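Chinitase A (Streptomyces coelicolor, PDB 3EBV) probably hydrolyses chitin as an endochitinase of glycosyl hydrolase family 18, this chain being the TIM-barrel domain of a longer protein. Local coordinates at residues 124-134 with 161-172; 113-121 with 143-151. All blocks are in the same frame, centred on the assembly; numbering follows the deposited sequence. Where two conformers were deposited one is given.

Interaction 1 (124-134 with 161-172); sequences LNPTYMTQALR and GYFQTALNVKDI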
loop_
_atom_site.group_PDB
_atom_site.type_symbol
_atom_site.label_atom_id
_atom_site.label_comp_id
_atom_site.label_asym_id
_atom_site.label_seq_id
_atom_site.Cartn_x
_atom_site.Cartn_y
_atom_site.Cartn_z
ATOM N N LEU A 124 -1.382 -6.282 -14.502
ATOM C CA LEU A 124 -2.203 -6.991 -13.520
ATOM C C LEU A 124 -3.357 -7.650 -14.295
ATOM O O LEU A 124 -4.189 -6.962 -14.893
ATOM C CB LEU A 124 -2.704 -6.016 -12.455
ATOM C CG LEU A 124 -3.240 -6.527 -11.112
ATOM C CD1 LEU A 124 -4.501 -7.370 -11.309
ATOM C CD2 LEU A 124 -2.153 -7.197 -10.250
ATOM N N ASN A 125 -3.395 -8.983 -14.264
ATOM C CA ASN A 125 -4.424 -9.730 -15.015
ATOM C C ASN A 125 -5.487 -10.179 -13.997
ATOM O O ASN A 125 -5.190 -11.004 -13.108
ATOM C CB ASN A 125 -3.756 -10.959 -15.656
ATOM C CG ASN A 125 -4.718 -11.771 -16.485
ATOM O OD1 ASN A 125 -5.816 -12.083 -16.012
ATOM N ND2 ASN A 125 -4.351 -12.061 -17.720
ATOM N N PRO A 126 -6.705 -9.598 -14.059
ATOM C CA PRO A 126 -7.682 -9.915 -13.009
ATOM C C PRO A 126 -8.159 -11.374 -13.012
ATOM O O PRO A 126 -8.521 -11.897 -11.950
ATOM C CB PRO A 126 -8.871 -8.973 -13.290
ATOM C CG PRO A 126 -8.636 -8.467 -14.657
ATOM C CD PRO A 126 -7.171 -8.578 -15.004
ATOM N N THR A 127 -8.122 -12.017 -14.186
ATOM C CA THR A 127 -8.567 -13.417 -14.233
ATOM C C THR A 127 -7.623 -14.223 -13.342
ATOM O O THR A 127 -8.099 -15.017 -12.512
ATOM C CB THR A 127 -8.588 -13.931 -15.674
ATOM O OG1 THR A 127 -9.618 -13.267 -16.410
ATOM C CG2 THR A 127 -8.855 -15.461 -15.722
ATOM N N TYR A 128 -6.304 -14.032 -13.482
ATOM C CA TYR A 128 -5.347 -14.936 -12.795
ATOM C C TYR A 128 -4.931 -14.424 -11.414
ATOM O O TYR A 128 -4.707 -15.204 -10.497
ATOM C CB TYR A 128 -4.173 -15.361 -13.711
ATOM C CG TYR A 128 -4.785 -16.101 -14.875
ATOM C CD1 TYR A 128 -5.284 -17.381 -14.672
ATOM C CD2 TYR A 128 -5.001 -15.488 -16.104
ATOM C CE1 TYR A 128 -5.926 -18.042 -15.696
ATOM C CE2 TYR A 128 -5.667 -16.160 -17.155
ATOM C CZ TYR A 128 -6.134 -17.446 -16.896
ATOM O OH TYR A 128 -6.832 -18.144 -17.862
HETATM N N MSE A 129 -4.913 -13.096 -11.245
HETATM C CA MSE A 129 -4.631 -12.612 -9.904
HETATM C C MSE A 129 -5.781 -12.913 -8.918
HETATM O O MSE A 129 -5.566 -13.174 -7.722
HETATM C CB MSE A 129 -4.344 -11.093 -9.902
HETATM C CG MSE A 129 -3.945 -10.534 -8.505
HETATM SE SE MSE A 129 -2.402 -11.471 -7.631
HETATM C CE MSE A 129 -0.921 -10.644 -8.650
ATOM N N THR A 130 -7.044 -12.897 -9.400
ATOM C CA THR A 130 -8.157 -13.262 -8.517
ATOM C C THR A 130 -8.000 -14.744 -8.102
ATOM O O THR A 130 -8.108 -15.061 -6.924
ATOM C CB THR A 130 -9.539 -13.028 -9.212
ATOM O OG1 THR A 130 -9.668 -11.612 -9.520
ATOM C CG2 THR A 130 -10.682 -13.469 -8.303
ATOM N N GLN A 131 -7.694 -15.591 -9.086
ATOM C CA GLN A 131 -7.499 -17.011 -8.766
ATOM C C GLN A 131 -6.357 -17.175 -7.759
ATOM O O GLN A 131 -6.498 -17.911 -6.768
ATOM C CB GLN A 131 -7.168 -17.751 -10.031
ATOM C CG GLN A 131 -6.902 -19.277 -9.781
ATOM C CD GLN A 131 -6.567 -20.028 -11.050
ATOM O OE1 GLN A 131 -6.925 -19.641 -12.174
ATOM N NE2 GLN A 131 -5.866 -21.175 -10.867
ATOM N N ALA A 132 -5.256 -16.454 -8.003
ATOM C CA ALA A 132 -4.075 -16.543 -7.113
ATOM C C ALA A 132 -4.412 -16.118 -5.683
ATOM O O ALA A 132 -4.032 -16.762 -4.696
ATOM C CB ALA A 132 -2.923 -15.719 -7.664
ATOM N N LEU A 133 -5.135 -15.005 -5.568
ATOM C CA LEU A 133 -5.463 -14.499 -4.245
ATOM C C LEU A 133 -6.436 -15.428 -3.474
ATOM O O LEU A 133 -6.351 -15.537 -2.244
ATOM C CB LEU A 133 -6.014 -13.043 -4.305
ATOM C CG LEU A 133 -4.936 -12.023 -4.704
ATOM C CD1 LEU A 133 -5.634 -10.655 -4.911
ATOM C CD2 LEU A 133 -3.809 -11.913 -3.678
ATOM N N ARG A 134 -7.382 -16.044 -4.199
ATOM C CA ARG A 134 -8.259 -17.020 -3.524
ATOM C C ARG A 134 -7.473 -18.247 -3.064
ATOM O O ARG A 134 -7.722 -18.748 -1.973
ATOM C CB ARG A 134 -9.408 -17.430 -4.459
ATOM C CG ARG A 134 -10.441 -16.293 -4.701
ATOM C CD ARG A 134 -11.065 -15.819 -3.445
ATOM N NE ARG A 134 -12.086 -14.795 -3.715
ATOM C CZ ARG A 134 -12.804 -14.161 -2.782
ATOM N NH1 ARG A 134 -12.594 -14.379 -1.479
ATOM N NH2 ARG A 134 -13.717 -13.245 -3.148
ATOM N N GLY A 161 -7.623 -3.209 -14.239
ATOM C CA GLY A 161 -7.265 -4.566 -13.765
ATOM C C GLY A 161 -7.192 -4.658 -12.254
ATOM O O GLY A 161 -7.763 -5.585 -11.650
ATOM N N TYR A 162 -6.497 -3.715 -11.602
ATOM C CA TYR A 162 -6.524 -3.664 -10.140
ATOM C C TYR A 162 -7.943 -3.508 -9.571
ATOM O O TYR A 162 -8.301 -4.126 -8.579
ATOM C CB TYR A 162 -5.636 -2.515 -9.597
ATOM C CG TYR A 162 -4.197 -2.883 -9.347
ATOM C CD1 TYR A 162 -3.255 -2.817 -10.371
ATOM C CD2 TYR A 162 -3.800 -3.259 -8.070
ATOM C CE1 TYR A 162 -1.878 -3.158 -10.128
ATOM C CE2 TYR A 162 -2.444 -3.563 -7.794
ATOM C CZ TYR A 162 -1.514 -3.514 -8.845
ATOM O OH TYR A 162 -0.212 -3.871 -8.515
ATOM N N PHE A 163 -8.760 -2.641 -10.192
ATOM C CA PHE A 163 -10.059 -2.345 -9.649
ATOM C C PHE A 163 -10.938 -3.617 -9.737
ATOM O O PHE A 163 -11.599 -3.970 -8.754
ATOM C CB PHE A 163 -10.682 -1.135 -10.388
ATOM C CG PHE A 163 -11.659 -0.336 -9.555
ATOM C CD1 PHE A 163 -11.700 1.077 -9.680
ATOM C CD2 PHE A 163 -12.522 -0.941 -8.649
ATOM C CE1 PHE A 163 -12.645 1.836 -8.902
ATOM C CE2 PHE A 163 -13.465 -0.187 -7.868
ATOM C CZ PHE A 163 -13.503 1.219 -8.029
ATOM N N GLN A 164 -10.903 -4.281 -10.895
ATOM C CA GLN A 164 -11.713 -5.506 -11.072
ATOM C C GLN A 164 -11.287 -6.561 -10.050
ATOM O O GLN A 164 -12.122 -7.210 -9.444
ATOM C CB GLN A 164 -11.528 -6.068 -12.465
ATOM C CG GLN A 164 -12.474 -7.239 -12.760
ATOM C CD GLN A 164 -13.920 -6.881 -12.609
ATOM O OE1 GLN A 164 -14.599 -7.286 -11.616
ATOM N NE2 GLN A 164 -14.424 -6.092 -13.578
ATOM N N THR A 165 -9.965 -6.683 -9.854
ATOM C CA THR A 165 -9.437 -7.660 -8.892
ATOM C C THR A 165 -9.906 -7.328 -7.499
ATOM O O THR A 165 -10.411 -8.175 -6.746
ATOM C CB THR A 165 -7.907 -7.759 -8.959
ATOM O OG1 THR A 165 -7.512 -8.054 -10.302
ATOM C CG2 THR A 165 -7.359 -8.869 -7.998
ATOM N N ALA A 166 -9.730 -6.049 -7.112
ATOM C CA ALA A 166 -10.144 -5.600 -5.799
ATOM C C ALA A 166 -11.631 -5.921 -5.517
ATOM O O ALA A 166 -11.994 -6.430 -4.436
ATOM C CB ALA A 166 -9.867 -4.087 -5.680
ATOM N N LEU A 167 -12.501 -5.641 -6.505
ATOM C CA LEU A 167 -13.921 -5.957 -6.353
ATOM C C LEU A 167 -14.136 -7.483 -6.243
ATOM O O LEU A 167 -14.938 -7.919 -5.397
ATOM C CB LEU A 167 -14.717 -5.385 -7.521
ATOM C CG LEU A 167 -14.813 -3.834 -7.495
ATOM C CD1 LEU A 167 -15.329 -3.389 -8.864
ATOM C CD2 LEU A 167 -15.700 -3.352 -6.316
ATOM N N ASN A 168 -13.392 -8.248 -7.051
ATOM C CA ASN A 168 -13.596 -9.716 -7.049
ATOM C C ASN A 168 -13.265 -10.278 -5.693
ATOM O O ASN A 168 -13.884 -11.262 -5.257
ATOM C CB ASN A 168 -12.689 -10.366 -8.081
ATOM C CG ASN A 168 -13.132 -10.113 -9.517
ATOM O OD1 ASN A 168 -14.244 -9.577 -9.765
ATOM N ND2 ASN A 168 -12.291 -10.513 -10.479
ATOM N N VAL A 169 -12.260 -9.680 -5.032
ATOM C CA VAL A 169 -11.820 -10.182 -3.703
ATOM C C VAL A 169 -12.213 -9.269 -2.548
ATOM O O VAL A 169 -11.588 -9.280 -1.473
ATOM C CB VAL A 169 -10.299 -10.553 -3.678
ATOM C CG1 VAL A 169 -9.944 -11.472 -4.836
ATOM C CG2 VAL A 169 -9.423 -9.258 -3.754
ATOM N N LYS A 170 -13.290 -8.495 -2.725
ATOM C CA LYS A 170 -13.654 -7.493 -1.733
ATOM C C LYS A 170 -13.805 -8.040 -0.320
ATOM O O LYS A 170 -13.451 -7.396 0.663
ATOM C CB LYS A 170 -14.943 -6.786 -2.181
ATOM C CG LYS A 170 -15.416 -5.740 -1.217
ATOM C CD LYS A 170 -16.665 -5.035 -1.712
ATOM C CE LYS A 170 -16.996 -3.840 -0.794
ATOM N NZ LYS A 170 -18.405 -3.313 -1.058
ATOM N N ASP A 171 -14.345 -9.263 -0.217
ATOM C CA ASP A 171 -14.582 -9.847 1.115
ATOM C C ASP A 171 -13.296 -10.269 1.859
ATOM O O ASP A 171 -13.371 -10.556 3.066
ATOM C CB ASP A 171 -15.483 -11.067 0.956
ATOM C CG ASP A 171 -14.913 -12.034 -0.054
ATOM O OD1 ASP A 171 -14.915 -11.707 -1.257
ATOM O OD2 ASP A 171 -14.431 -13.089 0.332
ATOM N N ILE A 172 -12.140 -10.264 1.179
ATOM C CA ILE A 172 -10.861 -10.587 1.843
ATOM C C ILE A 172 -9.841 -9.436 1.756
ATOM O O ILE A 172 -8.694 -9.572 2.208
ATOM C CB ILE A 172 -10.200 -11.879 1.292
ATOM C CG1 ILE A 172 -10.001 -11.833 -0.213
ATOM C CG2 ILE A 172 -11.048 -13.110 1.709
ATOM C CD1 ILE A 172 -9.067 -12.959 -0.741
HETATM O O HOH W 1 -13.560 -14.573 -6.090
#

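Interaction 2 (113-121 with 143-151); sequences FDGVDIDLE and DMILTMAPQ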
loop_
_atom_site.group_PDB
_atom_site.type_symbol
_atom_site.label_atom_id
_atom_site.label_comp_id
_atom_site.label_asym_id
_atom_site.label_seq_id
_atom_site.Cartn_x
_atom_site.Cartn_y
_atom_site.Cartn_z
ATOM N N PHE A 113 5.086 -13.151 8.327
ATOM C CA PHE A 113 4.307 -12.017 7.817
ATOM C C PHE A 113 2.808 -12.254 7.940
ATOM O O PHE A 113 2.332 -13.404 7.826
ATOM C CB PHE A 113 4.652 -11.757 6.360
ATOM C CG PHE A 113 6.094 -11.327 6.121
ATOM C CD1 PHE A 113 6.715 -10.381 6.947
ATOM C CD2 PHE A 113 6.819 -11.878 5.065
ATOM C CE1 PHE A 113 8.062 -10.000 6.700
ATOM C CE2 PHE A 113 8.142 -11.510 4.788
ATOM C CZ PHE A 113 8.758 -10.542 5.602
ATOM N N ASP A 114 2.060 -11.163 8.165
ATOM C CA ASP A 114 0.612 -11.215 8.312
ATOM C C ASP A 114 -0.163 -11.305 6.999
ATOM O O ASP A 114 -1.385 -11.499 7.024
ATOM C CB ASP A 114 0.122 -10.010 9.112
ATOM C CG ASP A 114 0.720 -9.984 10.485
ATOM O OD1 ASP A 114 0.365 -10.913 11.271
ATOM O OD2 ASP A 114 1.568 -9.112 10.769
ATOM N N GLY A 115 0.528 -11.160 5.873
ATOM C CA GLY A 115 -0.166 -11.102 4.585
ATOM C C GLY A 115 0.715 -10.485 3.535
ATOM O O GLY A 115 1.963 -10.495 3.649
ATOM N N VAL A 116 0.052 -9.926 2.504
ATOM C CA VAL A 116 0.730 -9.577 1.278
ATOM C C VAL A 116 0.181 -8.228 0.789
ATOM O O VAL A 116 -1.013 -7.896 1.009
ATOM C CB VAL A 116 0.534 -10.662 0.167
ATOM C CG1 VAL A 116 -0.967 -10.831 -0.224
ATOM C CG2 VAL A 116 1.414 -10.386 -1.040
ATOM N N ASP A 117 1.071 -7.478 0.111
ATOM C CA ASP A 117 0.674 -6.240 -0.604
ATOM C C ASP A 117 0.953 -6.462 -2.064
ATOM O O ASP A 117 2.033 -6.933 -2.458
ATOM C CB ASP A 117 1.522 -5.060 -0.111
ATOM C CG ASP A 117 1.331 -3.787 -0.966
ATOM O OD1 ASP A 117 0.159 -3.280 -1.005
ATOM O OD2 ASP A 117 2.314 -3.315 -1.600
ATOM N N ILE A 118 -0.042 -6.194 -2.909
ATOM C CA ILE A 118 0.125 -6.356 -4.340
ATOM C C ILE A 118 0.542 -5.041 -4.963
ATOM O O ILE A 118 -0.268 -4.105 -5.051
ATOM C CB ILE A 118 -1.224 -6.867 -4.989
ATOM C CG1 ILE A 118 -1.764 -8.118 -4.232
ATOM C CG2 ILE A 118 -1.068 -7.050 -6.515
ATOM C CD1 ILE A 118 -0.784 -9.311 -4.235
ATOM N N ASP A 119 1.778 -4.994 -5.432
ATOM C CA ASP A 119 2.341 -3.798 -6.028
ATOM C C ASP A 119 3.046 -4.137 -7.352
ATOM O O ASP A 119 4.117 -3.575 -7.654
ATOM C CB ASP A 119 3.309 -3.110 -5.045
ATOM C CG ASP A 119 3.799 -1.766 -5.543
ATOM O OD1 ASP A 119 3.163 -1.133 -6.423
ATOM O OD2 ASP A 119 4.874 -1.355 -5.040
ATOM N N LEU A 120 2.411 -4.997 -8.149
ATOM C CA LEU A 120 2.911 -5.258 -9.512
ATOM C C LEU A 120 2.711 -3.984 -10.349
ATOM O O LEU A 120 1.584 -3.452 -10.456
ATOM C CB LEU A 120 2.169 -6.422 -10.168
ATOM C CG LEU A 120 2.175 -7.769 -9.432
ATOM C CD1 LEU A 120 1.673 -8.891 -10.410
ATOM C CD2 LEU A 120 3.504 -8.075 -8.893
ATOM N N GLU A 121 3.780 -3.543 -11.010
ATOM C CA GLU A 121 3.695 -2.361 -11.892
ATOM C C GLU A 121 3.937 -2.696 -13.357
ATOM O O GLU A 121 4.085 -1.799 -14.214
ATOM C CB GLU A 121 4.625 -1.270 -11.366
ATOM C CG GLU A 121 4.232 -0.924 -9.930
ATOM C CD GLU A 121 4.937 0.284 -9.377
ATOM O OE1 GLU A 121 5.729 0.926 -10.109
ATOM O OE2 GLU A 121 4.718 0.557 -8.187
ATOM N N ASP A 143 -7.853 -14.093 8.553
ATOM C CA ASP A 143 -7.158 -13.008 9.256
ATOM C C ASP A 143 -6.071 -12.400 8.377
ATOM O O ASP A 143 -5.421 -11.427 8.777
ATOM C CB ASP A 143 -6.523 -13.506 10.563
ATOM C CG ASP A 143 -7.559 -13.868 11.630
ATOM O OD1 ASP A 143 -8.746 -13.445 11.526
ATOM O OD2 ASP A 143 -7.148 -14.569 12.585
HETATM N N MSE A 144 -5.854 -12.968 7.197
HETATM C CA MSE A 144 -4.760 -12.475 6.330
HETATM C C MSE A 144 -4.983 -10.998 5.972
HETATM O O MSE A 144 -6.099 -10.577 5.655
HETATM C CB MSE A 144 -4.639 -13.284 5.046
HETATM C CG MSE A 144 -3.369 -12.939 4.269
HETATM SE SE MSE A 144 -3.210 -13.877 2.614
HETATM C CE MSE A 144 -4.691 -13.004 1.647
ATOM N N ILE A 145 -3.917 -10.220 6.079
ATOM C CA ILE A 145 -3.941 -8.831 5.597
ATOM C C ILE A 145 -3.669 -8.858 4.106
ATOM O O ILE A 145 -2.696 -9.478 3.626
ATOM C CB ILE A 145 -2.865 -7.992 6.309
ATOM C CG1 ILE A 145 -3.110 -7.959 7.831
ATOM C CG2 ILE A 145 -2.769 -6.560 5.694
ATOM C CD1 ILE A 145 -4.434 -7.310 8.283
ATOM N N LEU A 146 -4.518 -8.129 3.345
ATOM C CA LEU A 146 -4.350 -8.086 1.891
ATOM C C LEU A 146 -4.486 -6.614 1.492
ATOM O O LEU A 146 -5.571 -6.016 1.663
ATOM C CB LEU A 146 -5.428 -8.927 1.167
ATOM C CG LEU A 146 -5.454 -8.737 -0.367
ATOM C CD1 LEU A 146 -4.132 -9.064 -1.061
ATOM C CD2 LEU A 146 -6.624 -9.632 -0.883
ATOM N N THR A 147 -3.390 -6.047 0.996
ATOM C CA THR A 147 -3.454 -4.663 0.501
ATOM C C THR A 147 -3.047 -4.641 -0.965
ATOM O O THR A 147 -2.433 -5.575 -1.468
ATOM C CB THR A 147 -2.520 -3.715 1.352
ATOM O OG1 THR A 147 -1.140 -4.058 1.133
ATOM C CG2 THR A 147 -2.817 -3.827 2.843
HETATM N N MSE A 148 -3.349 -3.529 -1.659
HETATM C CA MSE A 148 -2.931 -3.347 -3.048
HETATM C C MSE A 148 -2.523 -1.900 -3.195
HETATM O O MSE A 148 -3.126 -1.039 -2.529
HETATM C CB MSE A 148 -4.074 -3.640 -4.018
HETATM C CG MSE A 148 -4.704 -5.036 -3.764
HETATM SE SE MSE A 148 -6.130 -5.391 -5.084
HETATM C CE MSE A 148 -5.018 -6.279 -6.427
ATOM N N ALA A 149 -1.533 -1.667 -4.054
ATOM C CA ALA A 149 -1.005 -0.306 -4.273
ATOM C C ALA A 149 -1.010 0.002 -5.781
ATOM O O ALA A 149 0.030 0.194 -6.422
ATOM C CB ALA A 149 0.424 -0.177 -3.693
ATOM N N PRO A 150 -2.214 0.083 -6.373
ATOM C CA PRO A 150 -2.304 0.445 -7.798
ATOM C C PRO A 150 -1.720 1.827 -8.075
ATOM O O PRO A 150 -1.664 2.665 -7.167
ATOM C CB PRO A 150 -3.830 0.543 -8.034
ATOM C CG PRO A 150 -4.438 0.749 -6.641
ATOM C CD PRO A 150 -3.540 -0.053 -5.712
ATOM N N GLN A 151 -1.315 2.025 -9.330
ATOM C CA GLN A 151 -1.057 3.368 -9.844
ATOM C C GLN A 151 -2.390 3.998 -10.257
ATOM O O GLN A 151 -3.435 3.318 -10.385
ATOM C CB GLN A 151 -0.090 3.272 -11.023
ATOM C CG GLN A 151 1.300 2.852 -10.561
ATOM C CD GLN A 151 2.236 2.748 -11.729
ATOM O OE1 GLN A 151 2.885 3.733 -12.100
ATOM N NE2 GLN A 151 2.275 1.578 -12.358
HETATM O O HOH W 2 1.044 -0.843 -8.760
HETATM O O HOH W 3 0.582 -0.627 -11.499
HETATM O O HOH W 4 4.271 0.934 -14.474
#

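Interaction 1 (124-134 with 161-172)
T165 is the knob of this contact: its side chain drops into the hole formed by P126, M129, T130 and L133 of the helix that begins at P126. The CA atoms of P126 and T165 lie 5.0 Å apart, so the two backbones are close where the first helix starts; the axes of helices 126-134 and 161-168 approach to 9.1 Å and run in similar directions, crossing at -35°. T165 has a chi1 of -55°, which places OG1 beside its own backbone N and sends CG2 into the hole, 3.8 Å from CG of selenomethionine M129. The hydroxyl also returns a bond to its own helix, T165 OG1 donating to G161 O at 2.8 Å; the backbone N of T165 reaches the same oxygen from the other face of its plane. Next to this, L124 lies over one face of the Y162 ring, its CG 3.9 Å from the ring centroid and displaced toward the rim.

The far end, at R134, is polar and closer to solvent. Bent at chi2 (-59°), this arginine meets the exposed D171 end-on, with guanidinium and carboxylate nearly coplanar: NH2 binds OD1 of D171 at 2.7 Å and NH1 binds OD2 at 2.9 Å. R134 NH2 also donates to N168 O in that carbonyl's plane, at 2.9 Å but less straight, while NE is taken by a water. These polar bonds are added to packing by V169, whose CA lies over one face of the guanidinium, and by I172.

Inward, the pair rests on the barrel: L133 touches I118 and L146, T165 touches M148, and Y162 OH bonds to L120 O. The first helix also packs against helix 94-111, M129 and A132 touching F100.

Interaction 2 (113-121 with 143-151)
A chi1 of 171° swings the D117 carboxylate away from its own N and across to the neighbouring strand, where T147, with chi1 67°, holds OG1 between its N and carbonyl carbon; these two torsions bring carboxylate and hydroxyl together. T147 OG1 donates to D117 OD1 at 2.6 Å, meeting it on the anti side and 21° out of the carboxylate plane. The other oxygen, D117 OD2, is bonded to the hydroxyls of Y10 and S81, so hydroxyl groups hold the carboxylate from both of its oxygens.

Underneath is a regular parallel ladder. I145 N bonds to D114 O at 3.0 Å, V116 N to I145 O, T147 N to V116 O, I118 N to T147 O, and A149 N closes the run on I118 O at 2.9 Å. G115 fits closely against the partner strand, its CA 3.2 Å from I145 O.

The face opposite D117 and T147 is apolar. V116 CG1 lies 3.7 Å from L146 CD1, and CE of selenomethionine M148 is 4.0 Å from I118 CG2, each pair side by side and pointing the same way, toward helix 126-140 and Y162. Beyond the ladder, the Q151 amide stacks roughly over the E121 carboxylate, and a water links Q151 NE2 to E121 O; E121 OE2 itself accepts from Q179 NE2.

Strand 115-120, helix 126-140 and strand 145-148 form one beta-alpha-beta unit of the TIM barrel. D114, D117, D119 and E121 match the DxxDxDxE signature of family 18 chitinases, whose last glutamate is the general acid in relatives; E121 occupies that position and probably marks the active site.

In the fold
Interactions 1 and 2 interlock along the chain: 113-121, 124-134, 143-151 and 161-172 come in that order, so the contacts alternate through two successive strand-helix steps of the barrel. Interaction 2 joins neighbouring strands, its centre about 6 Å from that of the chain; interaction 1 joins the helices that follow them, about 15 Å out. Their centres are about 11 Å apart, and they touch directly, I172 O lying 3.5 Å from L146 CB. D117 and T147 occupy one face of the strand pair, and the apolar face of V116, I118, L146 and M148 is backed by the two helices; E121 lies at the C-terminal end of strand 115-120.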